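Nucleoprotein (Rift valley fever virus, PDB 3OV9) encapsidates the viral RNA genome as ring-forming oligomers, shielding it from nucleases and presenting it as the template for transcription and replication. Local coordinates at residues M144-F149 with S170-Q175; A164-H169 with P199-V204; E40-Y45 with N88-K93. All blocks are in the same frame, centred on the assembly; numbering follows the deposited sequence.

Contacts 1 and 2 share helix 159-180 and lie side by side, their centres about 8 Å apart, whereas contact 3 sits about 27 Å from the first and 28 Å from the second, centre to centre. The joint between the neighbours is His-169 of contact 2, whose ND1 lies 3.0 Å from Met-144 O of contact 1, a probable hydrogen bond. Contact 2 includes Ala-202 and Ala-203 of the nitrite pocket. Residues expected by similarity to bind RNA lie near all three: side chain to side chain, Ser-105 is about 5 Å from His-146, Tyr-30 about 8 Å from Asn-201, and Arg-106 and Phe-33 about 8 and 9 Å from Leu-42.

Contact 1 of 3, residues M144-F149 with S170-Q175; sequences MMHPSF and SLYLLQ
Met-145 CA lies 6.1 Å from Tyr-172 CA as the loop runs past helix 159-180, and the chain then enters a 3-10 segment at Pro-147. In this all-helical nucleoprotein the contact lays a largely buried connecting segment across a long helix, with one aromatic ring as the platform. Tyr-172 has CG anti to its own N (chi1 154°), and the phenol passes beneath the Met-144 to His-146 backbone. Met-145 CA stands 3.6 Å from the ring centroid, 6° off the normal, a CH-pi contact over the centre of the face. The Met-145 side chain crosses the ring at a slant, CB lying 4.0 Å from Tyr-172 CD1, and continues to Met-133 of helix 130-136. Pro-147 comes to the edge of this ring through CD, while its CG meets CD2 of Leu-173. The imidazole of His-146 is turned back within its own segment: ND1 receives the N-H of Ser-148 from 30° outside the ring plane and pairs with Ser-148 OG at 2.8 Å. Tyr-172 OH abuts His-146 CA at 3.2 Å, and a water 2.8 Å from that hydroxyl oxygen also links it to Met-145 O, donating at 2.6 Å.

Contact 2 of 3, residues A164-H169 with P199-V204; sequences AILDAH and PMNAAV
The imidazole of His-169 meets Met-200 at its edge: SD lies near the ring plane, 5.0 Å from the centroid and 74° off the normal, in a sulfur-aromatic contact. On the ring itself CD2 is the atom nearest the sulfur, 4.0 Å from Met-200 SD, and CG of the methionine follows close behind. Both side chains leave their helices with CG anti to the backbone N, and they run antiparallel alongside one another. Elsewhere on the imidazole, ND1 probably hydrogen-bonds to Met-144 O and the ring meets that of Phe-149, which ties its orientation to the neighbouring loop. These contacts join helix 159-180 to helix 189-204 within the orthogonal bundle; the two local axes, with 141° between their N-to-C directions, come no closer than 12.4 Å, so long side chains must span the interval. Leu-166 does so with its branched end. Its CD2 packs against Val-204 CG2 at 3.7 Å, the two side chains meeting at a slant, and also lies 4.2 Å from Met-200 SD. The Met-200 chain runs extended to its sulfur and bends only at chi3 (69°); Met-200 also touches Ser-170 and Leu-173, further along helix 159-180.

Contact 3 of 3, residues E40-Y45 with N88-K93; sequences ELLKQY and NKYKLK
Tyr-45 can be followed outward from CB, which lies 3.3 Å from Lys-89 O and 3.6 Å from Tyr-90 CD1. With CG anti to the carbonyl carbon (chi1 -72°), the ring is carried past the Lys-89 and Tyr-90 carbonyls: CG and CD1 each lie 3.4 Å from Lys-89 O, and CD2 and CE2 pass by Tyr-90 O. At the far end Lys-91 crosses the phenol at about a right angle, its CG 4.0 Å from Tyr-45 OH. Tyr-90 C lies over one face, offset toward the rim, and the opposite face carries NE2 of Gln-44. The contact sets the C-terminal end of helix 77-90, where Lys-91 has positive phi (52°), against the last turns of helix 35-46 in the orthogonal bundle. Segment 40-45 lies in the region essential for oligomerization, and its Glu-40 and Lys-43 pack on Tyr-4 and Leu-7 of a second subunit. A water bridges the backbones, donating to Tyr-45 O at 2.6 Å and, less closely, to Lys-89 O. Tyr-90 presents its edge to Leu-42 O, 3.6 Å from CE1, while Leu-42 CD2 lies obliquely off the CD1-CE1 side, 4.1 Å from CD1. Tyr-90 OH hydrogen-bonds to Asp-53 OD2 of helix 50-63.

Contact 1 of 3, residues M144-F149 with S170-Q175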
ATOM      1  N   MET A 144     -10.737  27.226 -28.728  1.00 13.68           N
ATOM      2  CA  MET A 144     -10.976  26.873 -27.323  1.00 13.48           C
ATOM      3  C   MET A 144     -10.025  25.791 -26.797  1.00 13.21           C
ATOM      4  O   MET A 144     -10.073  25.440 -25.616  1.00 13.10           O
ATOM      5  CB  MET A 144     -12.429  26.409 -27.125  1.00 13.63           C
ATOM      6  CG  MET A 144     -13.492  27.493 -27.268  1.00 13.57           C
ATOM      7  SD  MET A 144     -15.153  26.891 -26.895  1.00 13.51           S
ATOM      8  CE  MET A 144     -16.003  28.454 -26.642  1.00 14.58           C
ATOM      9  N   MET A 145      -9.163  25.271 -27.668  1.00 12.89           N
ATOM     10  CA  MET A 145      -8.375  24.076 -27.354  1.00 12.78           C
ATOM     11  C   MET A 145      -7.025  24.343 -26.674  1.00 12.93           C
ATOM     12  O   MET A 145      -6.006  23.746 -27.024  1.00 13.14           O
ATOM     13  CB  MET A 145      -8.209  23.197 -28.601  1.00 12.35           C
ATOM     14  CG  MET A 145      -9.510  22.586 -29.095  1.00 12.85           C
ATOM     15  SD  MET A 145      -9.300  21.525 -30.542  1.00 12.15           S
ATOM     16  CE  MET A 145      -8.229  20.254 -29.873  1.00 12.58           C
ATOM     17  N   HIS A 146      -7.035  25.246 -25.696  1.00 13.00           N
ATOM     18  CA  HIS A 146      -5.920  25.411 -24.757  1.00 13.19           C
ATOM     19  C   HIS A 146      -6.434  26.149 -23.523  1.00 13.08           C
ATOM     20  O   HIS A 146      -7.352  26.963 -23.644  1.00 13.08           O
ATOM     21  CB  HIS A 146      -4.744  26.160 -25.394  1.00 13.28           C
ATOM     22  CG  HIS A 146      -3.450  25.964 -24.667  1.00 14.32           C
ATOM     23  ND1 HIS A 146      -2.949  26.888 -23.775  1.00 14.55           N
ATOM     24  CD2 HIS A 146      -2.576  24.929 -24.664  1.00 15.33           C
ATOM     25  CE1 HIS A 146      -1.809  26.446 -23.278  1.00 15.28           C
ATOM     26  NE2 HIS A 146      -1.561  25.257 -23.798  1.00 16.00           N
ATOM     27  N   PRO A 147      -5.874  25.859 -22.326  1.00 12.99           N
ATOM     28  CA  PRO A 147      -6.318  26.602 -21.137  1.00 13.06           C
ATOM     29  C   PRO A 147      -6.160  28.122 -21.270  1.00 12.87           C
ATOM     30  O   PRO A 147      -6.892  28.874 -20.613  1.00 13.12           O
ATOM     31  CB  PRO A 147      -5.419  26.052 -20.027  1.00 13.15           C
ATOM     32  CG  PRO A 147      -5.124  24.656 -20.465  1.00 13.12           C
ATOM     33  CD  PRO A 147      -4.996  24.728 -21.962  1.00 13.16           C
ATOM     34  N   SER A 148      -5.236  28.555 -22.130  1.00 12.50           N
ATOM     35  CA  SER A 148      -5.028  29.974 -22.451  1.00 12.23           C
ATOM     36  C   SER A 148      -6.311  30.689 -22.868  1.00 11.89           C
ATOM     37  O   SER A 148      -6.448  31.891 -22.644  1.00 11.85           O
ATOM     38  CB  SER A 148      -3.990  30.130 -23.574  1.00 12.32           C
ATOM     39  OG  SER A 148      -2.736  29.589 -23.196  1.00 12.21           O
ATOM     40  N   PHE A 149      -7.244  29.950 -23.470  1.00 11.40           N
ATOM     41  CA  PHE A 149      -8.497  30.523 -23.980  1.00 11.04           C
ATOM     42  C   PHE A 149      -9.318  31.243 -22.913  1.00 11.21           C
ATOM     43  O   PHE A 149     -10.040  32.197 -23.219  1.00 11.19           O
ATOM     44  CB  PHE A 149      -9.363  29.452 -24.665  1.00 10.95           C
ATOM     45  CG  PHE A 149     -10.760  29.917 -24.973  1.00 10.39           C
ATOM     46  CD1 PHE A 149     -11.008  30.727 -26.080  1.00 10.25           C
ATOM     47  CD2 PHE A 149     -11.820  29.577 -24.139  1.00 10.24           C
ATOM     48  CE1 PHE A 149     -12.296  31.173 -26.355  1.00  9.35           C
ATOM     49  CE2 PHE A 149     -13.114  30.021 -24.406  1.00 10.03           C
ATOM     50  CZ  PHE A 149     -13.349  30.823 -25.517  1.00  9.88           C
ATOM     51  N   SER A 170     -15.008  23.836 -21.396  1.00 18.08           N
ATOM     52  CA  SER A 170     -14.823  22.788 -20.386  1.00 18.64           C
ATOM     53  C   SER A 170     -14.850  21.369 -20.968  1.00 18.97           C
ATOM     54  O   SER A 170     -14.257  20.452 -20.389  1.00 19.23           O
ATOM     55  CB  SER A 170     -15.850  22.929 -19.261  1.00 18.69           C
ATOM     56  OG  SER A 170     -15.639  24.128 -18.527  1.00 19.23           O
ATOM     57  N   LEU A 171     -15.526  21.193 -22.105  1.00 19.27           N
ATOM     58  CA  LEU A 171     -15.515  19.904 -22.805  1.00 19.48           C
ATOM     59  C   LEU A 171     -14.086  19.531 -23.192  1.00 19.57           C
ATOM     60  O   LEU A 171     -13.653  18.401 -22.951  1.00 19.73           O
ATOM     61  CB  LEU A 171     -16.430  19.912 -24.037  1.00 19.73           C
ATOM     62  CG  LEU A 171     -16.598  18.571 -24.770  1.00 20.17           C
ATOM     63  CD1 LEU A 171     -17.507  17.621 -23.992  1.00 20.87           C
ATOM     64  CD2 LEU A 171     -17.124  18.776 -26.187  1.00 20.56           C
ATOM     65  N   TYR A 172     -13.360  20.489 -23.776  1.00 19.29           N
ATOM     66  CA  TYR A 172     -11.939  20.311 -24.079  1.00 19.36           C
ATOM     67  C   TYR A 172     -11.095  20.094 -22.821  1.00 19.57           C
ATOM     68  O   TYR A 172     -10.233  19.214 -22.800  1.00 19.69           O
ATOM     69  CB  TYR A 172     -11.382  21.489 -24.896  1.00 18.97           C
ATOM     70  CG  TYR A 172      -9.891  21.687 -24.712  1.00 18.43           C
ATOM     71  CD1 TYR A 172      -8.966  20.923 -25.430  1.00 17.55           C
ATOM     72  CD2 TYR A 172      -9.403  22.622 -23.798  1.00 17.40           C
ATOM     73  CE1 TYR A 172      -7.595  21.097 -25.249  1.00 17.27           C
ATOM     74  CE2 TYR A 172      -8.042  22.798 -23.607  1.00 17.12           C
ATOM     75  CZ  TYR A 172      -7.142  22.036 -24.332  1.00 17.43           C
ATOM     76  OH  TYR A 172      -5.793  22.224 -24.136  1.00 17.21           O
ATOM     77  N   LEU A 173     -11.333  20.908 -21.791  1.00 19.82           N
ATOM     78  CA  LEU A 173     -10.542  20.850 -20.557  1.00 20.28           C
ATOM     79  C   LEU A 173     -10.675  19.499 -19.864  1.00 20.97           C
ATOM     80  O   LEU A 173      -9.727  19.022 -19.241  1.00 21.12           O
ATOM     81  CB  LEU A 173     -10.923  21.978 -19.595  1.00 19.92           C
ATOM     82  CG  LEU A 173     -10.494  23.406 -19.947  1.00 19.31           C
ATOM     83  CD1 LEU A 173     -11.102  24.377 -18.954  1.00 19.06           C
ATOM     84  CD2 LEU A 173      -8.978  23.545 -19.967  1.00 19.33           C
ATOM     85  N   LEU A 174     -11.855  18.897 -19.988  1.00 21.80           N
ATOM     86  CA  LEU A 174     -12.121  17.557 -19.467  1.00 22.73           C
ATOM     87  C   LEU A 174     -11.246  16.506 -20.151  1.00 23.39           C
ATOM     88  O   LEU A 174     -10.636  15.670 -19.480  1.00 23.72           O
ATOM     89  CB  LEU A 174     -13.607  17.213 -19.634  1.00 22.68           C
ATOM     90  CG  LEU A 174     -14.124  15.836 -19.199  1.00 22.81           C
ATOM     91  CD1 LEU A 174     -13.945  15.615 -17.703  1.00 23.16           C
ATOM     92  CD2 LEU A 174     -15.588  15.682 -19.592  1.00 23.04           C
ATOM     93  N   GLN A 175     -11.184  16.562 -21.480  1.00 24.03           N
ATOM     94  CA  GLN A 175     -10.397  15.613 -22.269  1.00 24.78           C
ATOM     95  C   GLN A 175      -8.903  15.844 -22.076  1.00 25.22           C
ATOM     96  O   GLN A 175      -8.149  14.900 -21.837  1.00 25.19           O
ATOM     97  CB  GLN A 175     -10.745  15.708 -23.761  1.00 24.75           C
ATOM     98  CG  GLN A 175     -12.233  15.805 -24.083  1.00 25.20           C
ATOM     99  CD  GLN A 175     -13.064  14.694 -23.463  1.00 26.06           C
ATOM    100  OE1 GLN A 175     -12.736  13.509 -23.581  1.00 26.23           O
ATOM    101  NE2 GLN A 175     -14.155  15.074 -22.805  1.00 25.77           N
TER
HETATM  102  O   HOH W   1      -4.331  21.800 -26.463  1.00 13.39           O

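Contact 2 of 3, residues A164-H169 with P199-V204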
ATOM      1  N   ALA A 164     -22.530  29.062 -21.689  1.00 19.85           N
ATOM      2  CA  ALA A 164     -22.344  28.267 -22.907  1.00 19.38           C
ATOM      3  C   ALA A 164     -20.888  28.263 -23.367  1.00 18.87           C
ATOM      4  O   ALA A 164     -20.347  27.209 -23.713  1.00 18.93           O
ATOM      5  CB  ALA A 164     -23.257  28.768 -24.021  1.00 19.48           C
ATOM      6  N   ILE A 165     -20.263  29.440 -23.366  1.00 18.31           N
ATOM      7  CA  ILE A 165     -18.852  29.586 -23.742  1.00 17.70           C
ATOM      8  C   ILE A 165     -17.957  28.744 -22.830  1.00 17.51           C
ATOM      9  O   ILE A 165     -17.080  28.021 -23.310  1.00 17.30           O
ATOM     10  CB  ILE A 165     -18.405  31.085 -23.733  1.00 17.51           C
ATOM     11  CG1 ILE A 165     -18.990  31.844 -24.936  1.00 17.43           C
ATOM     12  CG2 ILE A 165     -16.873  31.226 -23.674  1.00 17.32           C
ATOM     13  CD1 ILE A 165     -18.359  31.523 -26.295  1.00 17.22           C
ATOM     14  N   LEU A 166     -18.202  28.829 -21.524  1.00 17.43           N
ATOM     15  CA  LEU A 166     -17.395  28.119 -20.533  1.00 17.60           C
ATOM     16  C   LEU A 166     -17.635  26.611 -20.534  1.00 17.70           C
ATOM     17  O   LEU A 166     -16.684  25.840 -20.427  1.00 17.82           O
ATOM     18  CB  LEU A 166     -17.588  28.712 -19.132  1.00 17.77           C
ATOM     19  CG  LEU A 166     -17.013  30.120 -18.919  1.00 18.02           C
ATOM     20  CD1 LEU A 166     -17.287  30.611 -17.507  1.00 18.33           C
ATOM     21  CD2 LEU A 166     -15.517  30.175 -19.227  1.00 18.86           C
ATOM     22  N   ASP A 167     -18.896  26.198 -20.675  1.00 17.84           N
ATOM     23  CA  ASP A 167     -19.239  24.777 -20.786  1.00 17.86           C
ATOM     24  C   ASP A 167     -18.590  24.155 -22.026  1.00 17.59           C
ATOM     25  O   ASP A 167     -18.015  23.066 -21.947  1.00 17.64           O
ATOM     26  CB  ASP A 167     -20.760  24.571 -20.824  1.00 18.25           C
ATOM     27  CG  ASP A 167     -21.427  24.772 -19.463  1.00 19.35           C
ATOM     28  OD1 ASP A 167     -20.727  24.851 -18.430  1.00 21.33           O
ATOM     29  OD2 ASP A 167     -22.674  24.841 -19.430  1.00 21.30           O
ATOM     30  N   ALA A 168     -18.675  24.857 -23.158  1.00 17.23           N
ATOM     31  CA  ALA A 168     -18.046  24.414 -24.408  1.00 17.03           C
ATOM     32  C   ALA A 168     -16.535  24.246 -24.251  1.00 17.05           C
ATOM     33  O   ALA A 168     -15.971  23.241 -24.682  1.00 16.71           O
ATOM     34  CB  ALA A 168     -18.360  25.383 -25.544  1.00 17.03           C
ATOM     35  N   HIS A 169     -15.893  25.236 -23.629  1.00 17.06           N
ATOM     36  CA  HIS A 169     -14.457  25.199 -23.334  1.00 17.19           C
ATOM     37  C   HIS A 169     -14.124  24.060 -22.367  1.00 17.67           C
ATOM     38  O   HIS A 169     -13.095  23.395 -22.516  1.00 17.87           O
ATOM     39  CB  HIS A 169     -14.011  26.558 -22.769  1.00 16.76           C
ATOM     40  CG  HIS A 169     -12.580  26.607 -22.315  1.00 16.17           C
ATOM     41  ND1 HIS A 169     -11.521  26.251 -23.123  1.00 14.99           N
ATOM     42  CD2 HIS A 169     -12.037  27.005 -21.140  1.00 14.93           C
ATOM     43  CE1 HIS A 169     -10.389  26.413 -22.461  1.00 14.83           C
ATOM     44  NE2 HIS A 169     -10.674  26.869 -21.254  1.00 15.70           N
ATOM     45  N   PRO A 199      -8.062  27.694 -12.096  1.00 20.18           N
ATOM     46  CA  PRO A 199      -7.291  28.524 -13.035  1.00 19.65           C
ATOM     47  C   PRO A 199      -8.123  29.076 -14.200  1.00 19.02           C
ATOM     48  O   PRO A 199      -7.815  30.161 -14.705  1.00 19.02           O
ATOM     49  CB  PRO A 199      -6.199  27.572 -13.549  1.00 19.78           C
ATOM     50  CG  PRO A 199      -6.698  26.208 -13.260  1.00 19.96           C
ATOM     51  CD  PRO A 199      -7.518  26.324 -12.016  1.00 20.19           C
ATOM     52  N   MET A 200      -9.160  28.345 -14.611  1.00 18.34           N
ATOM     53  CA  MET A 200     -10.080  28.810 -15.657  1.00 17.60           C
ATOM     54  C   MET A 200     -10.764  30.106 -15.223  1.00 17.37           C
ATOM     55  O   MET A 200     -10.666  31.122 -15.912  1.00 17.00           O
ATOM     56  CB  MET A 200     -11.123  27.735 -16.004  1.00 17.44           C
ATOM     57  CG  MET A 200     -12.082  28.114 -17.149  1.00 17.36           C
ATOM     58  SD  MET A 200     -13.444  26.952 -17.434  1.00 15.72           S
ATOM     59  CE  MET A 200     -14.428  27.194 -15.952  1.00 17.97           C
ATOM     60  N   ASN A 201     -11.425  30.073 -14.067  1.00 16.97           N
ATOM     61  CA  ASN A 201     -12.152  31.241 -13.563  1.00 17.02           C
ATOM     62  C   ASN A 201     -11.251  32.435 -13.251  1.00 16.50           C
ATOM     63  O   ASN A 201     -11.652  33.581 -13.454  1.00 16.18           O
ATOM     64  CB  ASN A 201     -13.007  30.871 -12.349  1.00 17.50           C
ATOM     65  CG  ASN A 201     -14.213  30.014 -12.717  1.00 18.77           C
ATOM     66  OD1 ASN A 201     -14.804  30.166 -13.792  1.00 20.82           O
ATOM     67  ND2 ASN A 201     -14.588  29.114 -11.817  1.00 20.54           N
ATOM     68  N   ALA A 202     -10.040  32.164 -12.768  1.00 16.02           N
ATOM     69  CA  ALA A 202      -9.053  33.215 -12.510  1.00 15.74           C
ATOM     70  C   ALA A 202      -8.735  34.016 -13.775  1.00 15.61           C
ATOM     71  O   ALA A 202      -8.709  35.246 -13.742  1.00 15.85           O
ATOM     72  CB  ALA A 202      -7.777  32.625 -11.909  1.00 15.85           C
ATOM     73  N   ALA A 203      -8.511  33.316 -14.887  1.00 15.16           N
ATOM     74  CA  ALA A 203      -8.224  33.978 -16.156  1.00 14.88           C
ATOM     75  C   ALA A 203      -9.459  34.680 -16.721  1.00 14.67           C
ATOM     76  O   ALA A 203      -9.353  35.774 -17.280  1.00 14.68           O
ATOM     77  CB  ALA A 203      -7.647  32.990 -17.163  1.00 14.70           C
ATOM     78  N   VAL A 204     -10.625  34.057 -16.562  1.00 14.75           N
ATOM     79  CA  VAL A 204     -11.891  34.633 -17.030  1.00 14.95           C
ATOM     80  C   VAL A 204     -12.148  35.985 -16.359  1.00 15.09           C
ATOM     81  O   VAL A 204     -12.627  36.921 -16.998  1.00 14.79           O
ATOM     82  CB  VAL A 204     -13.087  33.673 -16.792  1.00 15.04           C
ATOM     83  CG1 VAL A 204     -14.425  34.378 -17.041  1.00 15.34           C
ATOM     84  CG2 VAL A 204     -12.967  32.440 -17.685  1.00 15.10           C
TER

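Contact 3 of 3, residues E40-Y45 with N88-K93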
ATOM      1  N   GLU A  40       6.633  41.649 -19.341  1.00 17.21           N
ATOM      2  CA  GLU A  40       7.777  42.450 -18.901  1.00 17.99           C
ATOM      3  C   GLU A  40       9.073  41.647 -18.978  1.00 18.04           C
ATOM      4  O   GLU A  40      10.080  42.139 -19.492  1.00 18.34           O
ATOM      5  CB  GLU A  40       7.569  42.987 -17.481  1.00 18.24           C
ATOM      6  CG  GLU A  40       8.664  43.960 -17.020  1.00 19.92           C
ATOM      7  CD  GLU A  40       8.377  44.584 -15.667  1.00 22.09           C
ATOM      8  OE1 GLU A  40       7.827  43.892 -14.784  1.00 22.77           O
ATOM      9  OE2 GLU A  40       8.718  45.772 -15.483  1.00 24.10           O
ATOM     10  N   LEU A  41       9.030  40.414 -18.475  1.00 18.17           N
ATOM     11  CA  LEU A  41      10.189  39.519 -18.486  1.00 18.13           C
ATOM     12  C   LEU A  41      10.604  39.115 -19.900  1.00 18.40           C
ATOM     13  O   LEU A  41      11.799  39.036 -20.191  1.00 18.12           O
ATOM     14  CB  LEU A  41       9.941  38.280 -17.620  1.00 18.16           C
ATOM     15  CG  LEU A  41       9.837  38.487 -16.101  1.00 18.02           C
ATOM     16  CD1 LEU A  41       9.310  37.229 -15.440  1.00 17.49           C
ATOM     17  CD2 LEU A  41      11.168  38.903 -15.483  1.00 18.22           C
ATOM     18  N   LEU A  42       9.619  38.881 -20.772  1.00 18.66           N
ATOM     19  CA  LEU A  42       9.886  38.566 -22.183  1.00 18.97           C
ATOM     20  C   LEU A  42      10.648  39.688 -22.884  1.00 19.46           C
ATOM     21  O   LEU A  42      11.657  39.434 -23.545  1.00 19.38           O
ATOM     22  CB  LEU A  42       8.590  38.260 -22.945  1.00 18.90           C
ATOM     23  CG  LEU A  42       7.888  36.929 -22.666  1.00 18.41           C
ATOM     24  CD1 LEU A  42       6.513  36.912 -23.313  1.00 17.72           C
ATOM     25  CD2 LEU A  42       8.725  35.740 -23.139  1.00 18.44           C
ATOM     26  N   LYS A  43      10.158  40.917 -22.727  1.00 20.00           N
ATOM     27  CA  LYS A  43      10.785  42.113 -23.298  1.00 20.74           C
ATOM     28  C   LYS A  43      12.190  42.340 -22.739  1.00 20.91           C
ATOM     29  O   LYS A  43      13.118  42.668 -23.487  1.00 20.96           O
ATOM     30  CB  LYS A  43       9.912  43.346 -23.036  1.00 20.96           C
ATOM     31  CG  LYS A  43       8.635  43.423 -23.875  1.00 22.37           C
ATOM     32  CD  LYS A  43       8.764  44.401 -25.040  1.00 24.65           C
ATOM     33  CE  LYS A  43       8.522  45.838 -24.606  1.00 26.06           C
ATOM     34  NZ  LYS A  43       8.592  46.811 -25.737  1.00 27.00           N
ATOM     35  N   GLN A  44      12.332  42.157 -21.425  1.00 21.14           N
ATOM     36  CA  GLN A  44      13.605  42.327 -20.723  1.00 21.51           C
ATOM     37  C   GLN A  44      14.673  41.352 -21.218  1.00 21.50           C
ATOM     38  O   GLN A  44      15.772  41.769 -21.588  1.00 21.35           O
ATOM     39  CB  GLN A  44      13.410  42.169 -19.210  1.00 21.57           C
ATOM     40  CG  GLN A  44      14.696  42.248 -18.390  1.00 22.39           C
ATOM     41  CD  GLN A  44      14.504  41.782 -16.965  1.00 23.37           C
ATOM     42  OE1 GLN A  44      13.821  42.432 -16.170  1.00 24.03           O
ATOM     43  NE2 GLN A  44      15.106  40.650 -16.630  1.00 23.88           N
ATOM     44  N   TYR A  45      14.340  40.063 -21.217  1.00 21.59           N
ATOM     45  CA  TYR A  45      15.275  39.010 -21.607  1.00 21.63           C
ATOM     46  C   TYR A  45      15.494  38.940 -23.116  1.00 21.85           C
ATOM     47  O   TYR A  45      16.594  38.630 -23.573  1.00 21.82           O
ATOM     48  CB  TYR A  45      14.799  37.642 -21.101  1.00 21.60           C
ATOM     49  CG  TYR A  45      14.920  37.431 -19.605  1.00 21.57           C
ATOM     50  CD1 TYR A  45      16.130  37.641 -18.943  1.00 21.74           C
ATOM     51  CD2 TYR A  45      13.829  36.988 -18.858  1.00 21.97           C
ATOM     52  CE1 TYR A  45      16.243  37.440 -17.572  1.00 22.08           C
ATOM     53  CE2 TYR A  45      13.931  36.782 -17.486  1.00 21.77           C
ATOM     54  CZ  TYR A  45      15.138  37.013 -16.852  1.00 21.97           C
ATOM     55  OH  TYR A  45      15.244  36.809 -15.499  1.00 22.47           O
ATOM     56  N   ASN A  88      18.294  29.305 -21.512  1.00 22.11           N
ATOM     57  CA  ASN A  88      19.357  30.165 -20.988  1.00 22.57           C
ATOM     58  C   ASN A  88      19.032  31.652 -21.087  1.00 22.69           C
ATOM     59  O   ASN A  88      19.372  32.427 -20.189  1.00 22.97           O
ATOM     60  CB  ASN A  88      20.691  29.879 -21.687  1.00 22.82           C
ATOM     61  CG  ASN A  88      21.205  28.471 -21.427  1.00 23.45           C
ATOM     62  OD1 ASN A  88      21.885  27.886 -22.273  1.00 24.96           O
ATOM     63  ND2 ASN A  88      20.890  27.922 -20.257  1.00 24.51           N
ATOM     64  N   LYS A  89      18.368  32.037 -22.176  1.00 22.59           N
ATOM     65  CA  LYS A  89      18.047  33.437 -22.443  1.00 22.62           C
ATOM     66  C   LYS A  89      16.870  33.938 -21.605  1.00 22.42           C
ATOM     67  O   LYS A  89      16.898  35.068 -21.109  1.00 22.44           O
ATOM     68  CB  LYS A  89      17.763  33.643 -23.933  1.00 22.77           C
ATOM     69  CG  LYS A  89      17.649  35.096 -24.371  1.00 23.78           C
ATOM     70  CD  LYS A  89      17.500  35.189 -25.878  1.00 25.08           C
ATOM     71  CE  LYS A  89      17.285  36.618 -26.332  1.00 26.48           C
ATOM     72  NZ  LYS A  89      17.243  36.707 -27.816  1.00 27.18           N
ATOM     73  N   TYR A  90      15.852  33.096 -21.447  1.00 22.17           N
ATOM     74  CA  TYR A  90      14.613  33.490 -20.764  1.00 21.81           C
ATOM     75  C   TYR A  90      14.459  32.877 -19.370  1.00 22.04           C
ATOM     76  O   TYR A  90      13.435  33.080 -18.705  1.00 21.87           O
ATOM     77  CB  TYR A  90      13.395  33.175 -21.646  1.00 21.53           C
ATOM     78  CG  TYR A  90      13.357  33.990 -22.918  1.00 20.91           C
ATOM     79  CD1 TYR A  90      12.774  35.256 -22.940  1.00 20.32           C
ATOM     80  CD2 TYR A  90      13.920  33.503 -24.100  1.00 20.23           C
ATOM     81  CE1 TYR A  90      12.746  36.014 -24.103  1.00 19.62           C
ATOM     82  CE2 TYR A  90      13.899  34.252 -25.267  1.00 20.07           C
ATOM     83  CZ  TYR A  90      13.310  35.508 -25.264  1.00 19.62           C
ATOM     84  OH  TYR A  90      13.290  36.252 -26.418  1.00 19.30           O
ATOM     85  N   LYS A  91      15.488  32.142 -18.939  1.00 22.17           N
ATOM     86  CA  LYS A  91      15.541  31.484 -17.622  1.00 22.57           C
ATOM     87  C   LYS A  91      14.307  30.624 -17.336  1.00 22.74           C
ATOM     88  O   LYS A  91      13.742  30.657 -16.238  1.00 22.69           O
ATOM     89  CB  LYS A  91      15.803  32.506 -16.499  1.00 22.64           C
ATOM     90  CG  LYS A  91      16.971  33.471 -16.752  1.00 23.34           C
ATOM     91  CD  LYS A  91      18.298  32.762 -17.072  1.00 25.11           C
ATOM     92  CE  LYS A  91      19.044  32.322 -15.820  1.00 26.04           C
ATOM     93  NZ  LYS A  91      20.312  31.609 -16.156  1.00 27.48           N
ATOM     94  N   LEU A  92      13.911  29.841 -18.338  1.00 22.87           N
ATOM     95  CA  LEU A  92      12.678  29.056 -18.289  1.00 23.23           C
ATOM     96  C   LEU A  92      12.675  27.991 -17.199  1.00 23.80           C
ATOM     97  O   LEU A  92      13.680  27.309 -16.969  1.00 23.59           O
ATOM     98  CB  LEU A  92      12.391  28.415 -19.655  1.00 23.00           C
ATOM     99  CG  LEU A  92      12.125  29.338 -20.850  1.00 22.76           C
ATOM    100  CD1 LEU A  92      12.069  28.529 -22.141  1.00 21.90           C
ATOM    101  CD2 LEU A  92      10.842  30.144 -20.667  1.00 22.14           C
ATOM    102  N   LYS A  93      11.533  27.867 -16.529  1.00 24.39           N
ATOM    103  CA  LYS A  93      11.325  26.861 -15.494  1.00 25.23           C
ATOM    104  C   LYS A  93      10.140  25.962 -15.852  1.00 25.90           C
ATOM    105  O   LYS A  93       9.447  26.204 -16.848  1.00 25.91           O
ATOM    106  CB  LYS A  93      11.085  27.529 -14.132  1.00 25.16           C
ATOM    107  CG  LYS A  93      12.188  28.482 -13.663  1.00 25.45           C
ATOM    108  CD  LYS A  93      13.475  27.744 -13.296  1.00 25.82           C
ATOM    109  CE  LYS A  93      14.496  28.676 -12.652  1.00 26.06           C
ATOM    110  NZ  LYS A  93      14.958  29.759 -13.569  1.00 26.82           N
TER
HETATM  111  O   HOH W   2      18.517  37.633 -22.093  1.00 24.78           O